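Dinoflagellate luciferase (Lingulodinium polyedrum, PDB 1VPR) catalyses the oxidation of an open-chain tetrapyrrole luciferin by molecular oxygen with emission of blue light, here represented by the third of its three homologous luciferase domains. Local coordinates at residues K229-S234 against I315-R320; R104-N109 against R274-A279; G74-P79 against R164-S169. All coordinates share one frame; numbering follows the deposited sequence.

Contact 1: residues K229-S234 against I315-R320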
# COMPACT_ATOMS: atom_id res chain seq x y z
N LYS A 229 -1.95 -2.38 9.55
CA LYS A 229 -2.28 -0.98 9.80
C LYS A 229 -1.06 -0.09 9.90
O LYS A 229 -0.09 -0.44 10.59
CB LYS A 229 -3.02 -0.87 11.13
CG LYS A 229 -4.25 -1.76 11.24
CD LYS A 229 -4.88 -1.76 12.64
CE LYS A 229 -5.35 -0.39 13.04
NZ LYS A 229 -6.64 -0.07 12.38
N ARG A 230 -1.11 1.08 9.25
CA ARG A 230 0.00 2.03 9.33
C ARG A 230 -0.57 3.44 9.49
O ARG A 230 -1.68 3.73 9.05
CB ARG A 230 0.91 1.99 8.08
CG ARG A 230 0.38 2.73 6.84
CD ARG A 230 -0.57 1.88 6.03
NE ARG A 230 0.11 0.67 5.55
CZ ARG A 230 -0.32 -0.57 5.78
NH1 ARG A 230 -1.42 -0.77 6.49
NH2 ARG A 230 0.34 -1.63 5.31
N THR A 231 0.18 4.28 10.19
CA THR A 231 -0.23 5.67 10.39
C THR A 231 0.93 6.52 9.87
O THR A 231 2.10 6.23 10.14
CB THR A 231 -0.44 6.01 11.89
OG1 THR A 231 -1.56 5.27 12.39
CG2 THR A 231 -0.72 7.48 12.07
N TRP A 232 0.61 7.58 9.13
CA TRP A 232 1.66 8.45 8.61
C TRP A 232 1.19 9.89 8.57
O TRP A 232 0.02 10.19 8.81
CB TRP A 232 2.11 7.97 7.20
CG TRP A 232 1.02 7.55 6.27
CD1 TRP A 232 0.70 6.27 5.89
CD2 TRP A 232 0.05 8.40 5.62
NE1 TRP A 232 -0.39 6.26 5.06
CE2 TRP A 232 -0.82 7.55 4.88
CE3 TRP A 232 -0.18 9.78 5.59
CZ2 TRP A 232 -1.90 8.04 4.13
CZ3 TRP A 232 -1.25 10.28 4.84
CH2 TRP A 232 -2.10 9.40 4.12
N LYS A 233 2.11 10.81 8.29
CA LYS A 233 1.76 12.22 8.20
C LYS A 233 2.32 12.79 6.90
O LYS A 233 3.43 12.43 6.46
CB LYS A 233 2.30 13.00 9.41
CG LYS A 233 2.02 14.52 9.34
CD LYS A 233 2.49 15.25 10.62
CE LYS A 233 2.19 16.74 10.52
NZ LYS A 233 2.21 17.41 11.85
N SER A 234 1.54 13.67 6.27
CA SER A 234 1.93 14.33 5.03
C SER A 234 3.39 14.77 5.11
O SER A 234 3.78 15.46 6.04
CB SER A 234 1.03 15.55 4.82
OG SER A 234 1.32 16.22 3.62
N ILE A 315 -3.97 4.34 15.03
CA ILE A 315 -2.91 3.87 15.91
C ILE A 315 -1.98 5.10 16.00
O ILE A 315 -2.07 6.02 15.16
CB ILE A 315 -2.16 2.62 15.37
CG1 ILE A 315 -1.68 2.85 13.94
CG2 ILE A 315 -3.09 1.41 15.44
CD1 ILE A 315 -0.64 1.81 13.49
N PRO A 316 -1.11 5.15 17.02
CA PRO A 316 -0.18 6.27 17.23
C PRO A 316 0.64 6.67 16.02
O PRO A 316 0.98 5.84 15.17
CB PRO A 316 0.70 5.78 18.37
CG PRO A 316 -0.28 4.95 19.19
CD PRO A 316 -0.98 4.15 18.11
N LEU A 317 0.98 7.94 15.97
CA LEU A 317 1.77 8.49 14.85
C LEU A 317 3.24 8.08 14.93
O LEU A 317 3.79 7.90 16.01
CB LEU A 317 1.67 10.00 14.87
CG LEU A 317 2.44 10.82 13.83
CD1 LEU A 317 1.99 10.45 12.41
CD2 LEU A 317 2.20 12.32 14.12
N GLN A 318 3.88 7.97 13.76
CA GLN A 318 5.29 7.61 13.67
C GLN A 318 5.79 8.03 12.31
O GLN A 318 5.01 8.43 11.43
CB GLN A 318 5.48 6.09 13.79
CG GLN A 318 4.77 5.27 12.72
CD GLN A 318 5.49 5.25 11.39
OE1 GLN A 318 6.70 5.04 11.34
NE2 GLN A 318 4.75 5.43 10.29
N SER A 319 7.10 7.93 12.14
CA SER A 319 7.73 8.21 10.85
C SER A 319 9.08 7.53 10.88
O SER A 319 9.52 7.05 11.93
CB SER A 319 7.86 9.72 10.57
OG SER A 319 8.96 10.32 11.24
N ARG A 320 9.70 7.45 9.71
CA ARG A 320 11.00 6.82 9.55
C ARG A 320 11.94 7.78 8.80
O ARG A 320 12.81 7.34 8.06
CB ARG A 320 10.84 5.53 8.75
CG ARG A 320 9.98 4.47 9.48
CD ARG A 320 10.60 4.11 10.82
NE ARG A 320 12.01 3.76 10.67
CZ ARG A 320 12.45 2.57 10.25
NH1 ARG A 320 11.59 1.59 9.93
NH2 ARG A 320 13.76 2.36 10.15
O HOH W 1 4.91 9.40 8.81
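Gln-318 carries CG between its backbone N and its carbonyl carbon (chi1 60°) and bends again at chi2 (78°). The two turns bring its amide back against the strand, to the carbonyl of Thr-231. Gln-318 NE2 gives a hydrogen bond of 2.8 Å to Thr-231 O. The bond is nearly straight at N-H (163°), and NE2 stands almost on the line of the C=O bond. The acceptor lies in the plane of the Gln-318 amide, which favours one rotation of that group. Replacing the glutamine by an alanine is likely to leave Thr-231 O without this donor and open a gap beside the strand edge.

The Thr-231 side chain points at the loop, with CB facing Pro-316 O. Thr-231 CG2 is anti to the backbone N and meets Leu-317 CA at 3.9 Å. OG1 has a hydrogen bond to Thr-217 on the next strand. Leu-317 extends CD1 alongside the strand to Lys-233 CB, 3.9 Å away. At the other end Ile-315 CG2 meets the aliphatic part of Lys-229 at CE (3.8 Å). The lysine NZ makes salt bridges with Asp-219 and Glu-7.

One water joins the backbones. It accepts from Lys-233 N at 3.2 Å and lies 2.8 Å from Gln-318 O.

Strand 229-233 pairs on one side with strand 215-219. Its other edge is met here by an irregular chain, through a side-chain amide and a water. The arrangement is that of a loop covering an edge strand of the calycin-type beta barrel in the catalytic domain.

Contact 2: residues R104-N109 against R274-A279; sequences RTLCFN and RIERRA
Arg-278, on strand 271-282 of the antiparallel calycin-type barrel, reaches Thr-105, just before the short, weakly bonded helix 107-111. This segment packs on the face of the sheet that carries Arg-274, Glu-276 and Arg-278.

The polar contacts gather at one end. Arg-278 presents the edge of its guanidinium end-on: NH2 binds Thr-105 OG1 at 2.8 Å, and NH1 binds Thr-105 O at 3.0 Å. Both partners lie near the guanidinium plane, but NH1 stands well above the plane of the Thr-105 carbonyl. Thr-105 OG1 is also bonded to Asp-103. Arg-278 NE makes a salt bridge of 2.6 Å with Glu-276 OE2, on the syn lone pair. Glu-276 OE1 takes the N-H of Cys-107 (N at 3.0 Å), on its anti side, and has a salt bridge with Arg-259. The buried carboxylate is thus probably kept charged.

The van der Waals contacts follow the strand. The side chains of Leu-106 and Glu-276 cross at about a right angle, with Leu-106 CD2 3.5 Å from Glu-276 CD. Cys-107 SG, placed between its backbone N and carbonyl carbon (chi1 57°), rests on Glu-276 CB at 3.6 Å.

At the other end the Arg-274 chain lies across the Phe-108 ring. Its guanidinium is bonded to the carbonyls of Asp-113 and Phe-111 and has a salt bridge with Glu-293. Arg-274 CD makes a CH-pi contact over the centre of the Phe-108 ring, 3.6 Å from the centroid.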
# COMPACT_ATOMS: atom_id res chain seq x y z
N ARG A 104 -4.54 14.22 -18.41
CA ARG A 104 -3.28 14.96 -18.40
C ARG A 104 -3.11 15.76 -17.11
O ARG A 104 -2.27 16.66 -17.05
CB ARG A 104 -3.21 15.91 -19.62
CG ARG A 104 -3.35 15.20 -20.98
CD ARG A 104 -2.38 14.04 -21.14
NE ARG A 104 -2.65 13.29 -22.37
CZ ARG A 104 -2.30 12.02 -22.58
NH1 ARG A 104 -1.65 11.34 -21.63
NH2 ARG A 104 -2.62 11.42 -23.73
N THR A 105 -3.88 15.43 -16.08
CA THR A 105 -3.76 16.16 -14.81
C THR A 105 -3.01 15.35 -13.76
O THR A 105 -3.05 15.70 -12.58
CB THR A 105 -5.16 16.51 -14.21
OG1 THR A 105 -5.82 15.29 -13.84
CG2 THR A 105 -6.05 17.26 -15.24
N LEU A 106 -2.33 14.29 -14.18
CA LEU A 106 -1.59 13.46 -13.22
C LEU A 106 -0.39 14.14 -12.59
O LEU A 106 0.22 15.03 -13.18
CB LEU A 106 -1.13 12.17 -13.88
CG LEU A 106 -2.27 11.23 -14.19
CD1 LEU A 106 -1.74 10.15 -15.12
CD2 LEU A 106 -2.80 10.63 -12.89
N CYS A 107 -0.07 13.70 -11.37
CA CYS A 107 1.03 14.22 -10.57
C CYS A 107 2.35 14.10 -11.30
O CYS A 107 2.47 13.39 -12.30
CB CYS A 107 1.12 13.45 -9.25
SG CYS A 107 1.32 11.64 -9.50
N PHE A 108 3.35 14.81 -10.78
CA PHE A 108 4.71 14.82 -11.33
C PHE A 108 4.71 15.22 -12.81
O PHE A 108 5.54 14.75 -13.58
CB PHE A 108 5.37 13.45 -11.17
CG PHE A 108 5.74 13.10 -9.74
CD1 PHE A 108 4.90 12.30 -8.97
CD2 PHE A 108 6.92 13.59 -9.17
CE1 PHE A 108 5.23 11.99 -7.64
CE2 PHE A 108 7.26 13.28 -7.84
CZ PHE A 108 6.40 12.48 -7.07
N ASN A 109 3.78 16.09 -13.19
CA ASN A 109 3.64 16.53 -14.57
C ASN A 109 3.41 15.32 -15.46
O ASN A 109 4.08 15.13 -16.47
CB ASN A 109 4.88 17.29 -15.02
CG ASN A 109 4.96 18.66 -14.38
OD1 ASN A 109 3.98 19.41 -14.40
ND2 ASN A 109 6.11 18.99 -13.80
N ARG A 274 6.25 6.36 -8.32
CA ARG A 274 5.61 7.61 -7.99
C ARG A 274 4.13 7.36 -8.06
O ARG A 274 3.67 6.59 -8.88
CB ARG A 274 6.12 8.70 -8.92
CG ARG A 274 7.56 9.09 -8.59
CD ARG A 274 8.13 10.10 -9.60
NE ARG A 274 8.13 9.52 -10.93
CZ ARG A 274 8.36 10.20 -12.04
NH1 ARG A 274 8.61 11.51 -11.96
NH2 ARG A 274 8.29 9.59 -13.22
N ILE A 275 3.36 8.03 -7.21
CA ILE A 275 1.95 7.70 -7.12
C ILE A 275 1.03 8.80 -6.65
O ILE A 275 1.47 9.74 -5.99
CB ILE A 275 1.84 6.47 -6.15
CG1 ILE A 275 0.40 6.01 -5.95
CG2 ILE A 275 2.46 6.85 -4.77
CD1 ILE A 275 0.34 4.78 -5.03
N GLU A 276 -0.24 8.70 -7.03
CA GLU A 276 -1.25 9.64 -6.55
C GLU A 276 -2.53 8.88 -6.26
O GLU A 276 -2.77 7.79 -6.83
CB GLU A 276 -1.57 10.76 -7.57
CG GLU A 276 -2.23 10.33 -8.88
CD GLU A 276 -3.03 11.46 -9.49
OE1 GLU A 276 -2.39 12.48 -9.87
OE2 GLU A 276 -4.28 11.36 -9.56
N ARG A 277 -3.33 9.43 -5.34
CA ARG A 277 -4.66 8.88 -5.05
C ARG A 277 -5.53 10.11 -5.03
O ARG A 277 -5.20 11.08 -4.36
CB ARG A 277 -4.76 8.21 -3.68
CG ARG A 277 -4.20 6.77 -3.64
CD ARG A 277 -4.05 6.27 -2.20
NE ARG A 277 -3.72 4.84 -2.19
CZ ARG A 277 -3.38 4.17 -1.10
NH1 ARG A 277 -3.32 4.79 0.07
NH2 ARG A 277 -3.07 2.87 -1.18
N ARG A 278 -6.64 10.07 -5.77
CA ARG A 278 -7.57 11.19 -5.80
C ARG A 278 -8.99 10.68 -5.65
O ARG A 278 -9.34 9.61 -6.18
CB ARG A 278 -7.44 12.01 -7.10
CG ARG A 278 -7.90 11.34 -8.37
CD ARG A 278 -7.90 12.34 -9.55
NE ARG A 278 -6.53 12.70 -9.96
CZ ARG A 278 -6.25 13.55 -10.95
NH1 ARG A 278 -4.99 13.80 -11.26
NH2 ARG A 278 -7.22 14.15 -11.64
N ALA A 279 -9.80 11.43 -4.91
CA ALA A 279 -11.21 11.08 -4.70
C ALA A 279 -12.06 12.06 -5.49
O ALA A 279 -11.80 13.26 -5.48
CB ALA A 279 -11.56 11.18 -3.21

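Contact 3: residues G74-P79 against R164-S169; sequences GGYGGP and RWITVS
Residues 74-79 form an irregular, glycine-rich loop, and it passes outside strand 163-169 of the antiparallel calycin-type barrel. Tyr-76 lies nearest Ile-166, with 7.3 Å between their CA atoms, and Gly-78 lies opposite Arg-164. The backbones are too far apart to pair as strands. Side chains of the strand bridge the distance and meet the loop mainly through its carbonyl groups. At Gly-74 phi is positive, and a side chain would press on the carbonyl of the residue before. At Gly-78 a side chain would be crowded by Pro-79 CD and would come tight against Arg-164 NH2. Farther along the strand, Val-168 and Ser-169 form a classic beta bulge facing Phe-302.

Arg-164 carries the polar part. Its CG is anti to the backbone N (chi1 -174°) and the chain bends at chi3, which turns the end of the guanidinium to the loop. NH1 binds Tyr-76 O and NH2 binds Gly-77 O, so one group holds two successive carbonyls. Both oxygens lie near the guanidinium plane, at its edge. The nitrogens approach from above each carbonyl plane, and neither is aimed at a lone pair. The bond to Tyr-76 O is the straighter one, at 157° against 145°. Two loop carbonyls in a buried contact are thus given donors by one guanidinium. Gly-77 O also receives Asn-71 ND2, and Arg-164 NH1 has a weak bond to Gly-69 O.

The apolar part is small. The side chains of Tyr-76 and Ile-166 cross at about a right angle, while the tyrosine hydroxyl is bonded to Lys-70. Ile-166 CG1 also approaches Tyr-76 O, at 3.4 Å. Ile-166 CD1 meets Tyr-76 CD1 at 3.7 Å.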
# COMPACT_ATOMS: atom_id res chain seq x y z
N GLY A 74 -20.39 -9.69 6.91
CA GLY A 74 -19.73 -10.47 5.87
C GLY A 74 -19.87 -10.04 4.41
O GLY A 74 -19.40 -10.75 3.51
N GLY A 75 -20.51 -8.90 4.15
CA GLY A 75 -20.65 -8.45 2.78
C GLY A 75 -19.59 -7.41 2.49
O GLY A 75 -18.79 -7.09 3.36
N TYR A 76 -19.57 -6.87 1.28
CA TYR A 76 -18.57 -5.86 0.94
C TYR A 76 -19.17 -4.49 0.76
O TYR A 76 -18.44 -3.47 0.81
CB TYR A 76 -17.81 -6.27 -0.33
CG TYR A 76 -16.68 -7.22 -0.03
CD1 TYR A 76 -15.53 -6.77 0.62
CD2 TYR A 76 -16.77 -8.56 -0.37
CE1 TYR A 76 -14.50 -7.64 0.93
CE2 TYR A 76 -15.75 -9.44 -0.07
CZ TYR A 76 -14.61 -8.98 0.58
OH TYR A 76 -13.58 -9.85 0.88
N GLY A 77 -20.49 -4.46 0.55
CA GLY A 77 -21.22 -3.22 0.37
C GLY A 77 -21.34 -2.42 1.66
O GLY A 77 -21.04 -2.91 2.76
N GLY A 78 -21.77 -1.17 1.54
CA GLY A 78 -21.93 -0.30 2.69
C GLY A 78 -23.06 0.67 2.40
O GLY A 78 -23.57 0.68 1.29
N PRO A 79 -23.44 1.52 3.36
CA PRO A 79 -24.53 2.48 3.16
C PRO A 79 -24.42 3.42 1.97
O PRO A 79 -25.44 3.83 1.42
CB PRO A 79 -24.62 3.21 4.49
CG PRO A 79 -23.27 3.06 5.06
CD PRO A 79 -22.86 1.65 4.71
N ARG A 164 -14.49 3.47 4.30
CA ARG A 164 -14.12 2.18 3.75
C ARG A 164 -14.32 2.23 2.24
O ARG A 164 -15.37 2.68 1.73
CB ARG A 164 -14.95 1.05 4.39
CG ARG A 164 -14.50 -0.33 3.96
CD ARG A 164 -15.05 -1.39 4.90
NE ARG A 164 -16.51 -1.39 4.87
CZ ARG A 164 -17.24 -2.05 3.97
NH1 ARG A 164 -16.66 -2.78 3.03
NH2 ARG A 164 -18.56 -1.93 3.99
N TRP A 165 -13.28 1.81 1.52
CA TRP A 165 -13.24 1.84 0.06
C TRP A 165 -13.09 0.43 -0.47
O TRP A 165 -12.30 -0.34 0.06
CB TRP A 165 -12.03 2.66 -0.40
CG TRP A 165 -12.03 4.06 0.13
CD1 TRP A 165 -11.65 4.47 1.39
CD2 TRP A 165 -12.47 5.23 -0.55
NE1 TRP A 165 -11.84 5.84 1.52
CE2 TRP A 165 -12.34 6.32 0.34
CE3 TRP A 165 -12.97 5.47 -1.84
CZ2 TRP A 165 -12.69 7.64 -0.01
CZ3 TRP A 165 -13.32 6.79 -2.20
CH2 TRP A 165 -13.18 7.85 -1.28
N ILE A 166 -13.86 0.09 -1.49
CA ILE A 166 -13.79 -1.24 -2.06
C ILE A 166 -13.24 -1.20 -3.48
O ILE A 166 -13.73 -0.47 -4.35
CB ILE A 166 -15.20 -1.91 -2.07
CG1 ILE A 166 -15.63 -2.22 -0.64
CG2 ILE A 166 -15.19 -3.17 -2.93
CD1 ILE A 166 -14.68 -3.17 0.11
N THR A 167 -12.21 -2.00 -3.72
CA THR A 167 -11.57 -2.08 -5.03
C THR A 167 -12.51 -2.58 -6.11
O THR A 167 -13.13 -3.66 -5.97
CB THR A 167 -10.37 -3.02 -4.97
OG1 THR A 167 -9.50 -2.61 -3.91
CG2 THR A 167 -9.63 -3.02 -6.30
N VAL A 168 -12.59 -1.83 -7.21
CA VAL A 168 -13.46 -2.24 -8.31
C VAL A 168 -12.67 -2.43 -9.60
O VAL A 168 -13.19 -2.89 -10.61
CB VAL A 168 -14.66 -1.25 -8.51
CG1 VAL A 168 -15.62 -1.37 -7.32
CG2 VAL A 168 -14.17 0.21 -8.65
N SER A 169 -11.38 -2.12 -9.57
CA SER A 169 -10.56 -2.34 -10.75
C SER A 169 -9.10 -2.33 -10.37
O SER A 169 -8.66 -1.50 -9.56
CB SER A 169 -10.80 -1.27 -11.81
OG SER A 169 -9.92 -1.50 -12.90

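All three contacts set a non-sheet segment against the same ten-stranded antiparallel sheet, each on a different strand. Contacts 2 and 3 are buried; contact 1 is partly buried, at an outermost strand of that sheet. The chemistry follows the place. At the strand edge of contact 1, a neutral amide and a water reach backbone atoms. In contacts 2 and 3, arginines of strands within the sheet hold loop carbonyls; in contact 2 a glutamate and an aromatic ring join in. Contacts 2 and 3 touch each other through Ala-279 CB and Trp-165 CH2, 4.2 Å apart. Contact 1 touches neither, its centre lying about 22 Å and 24 Å from theirs.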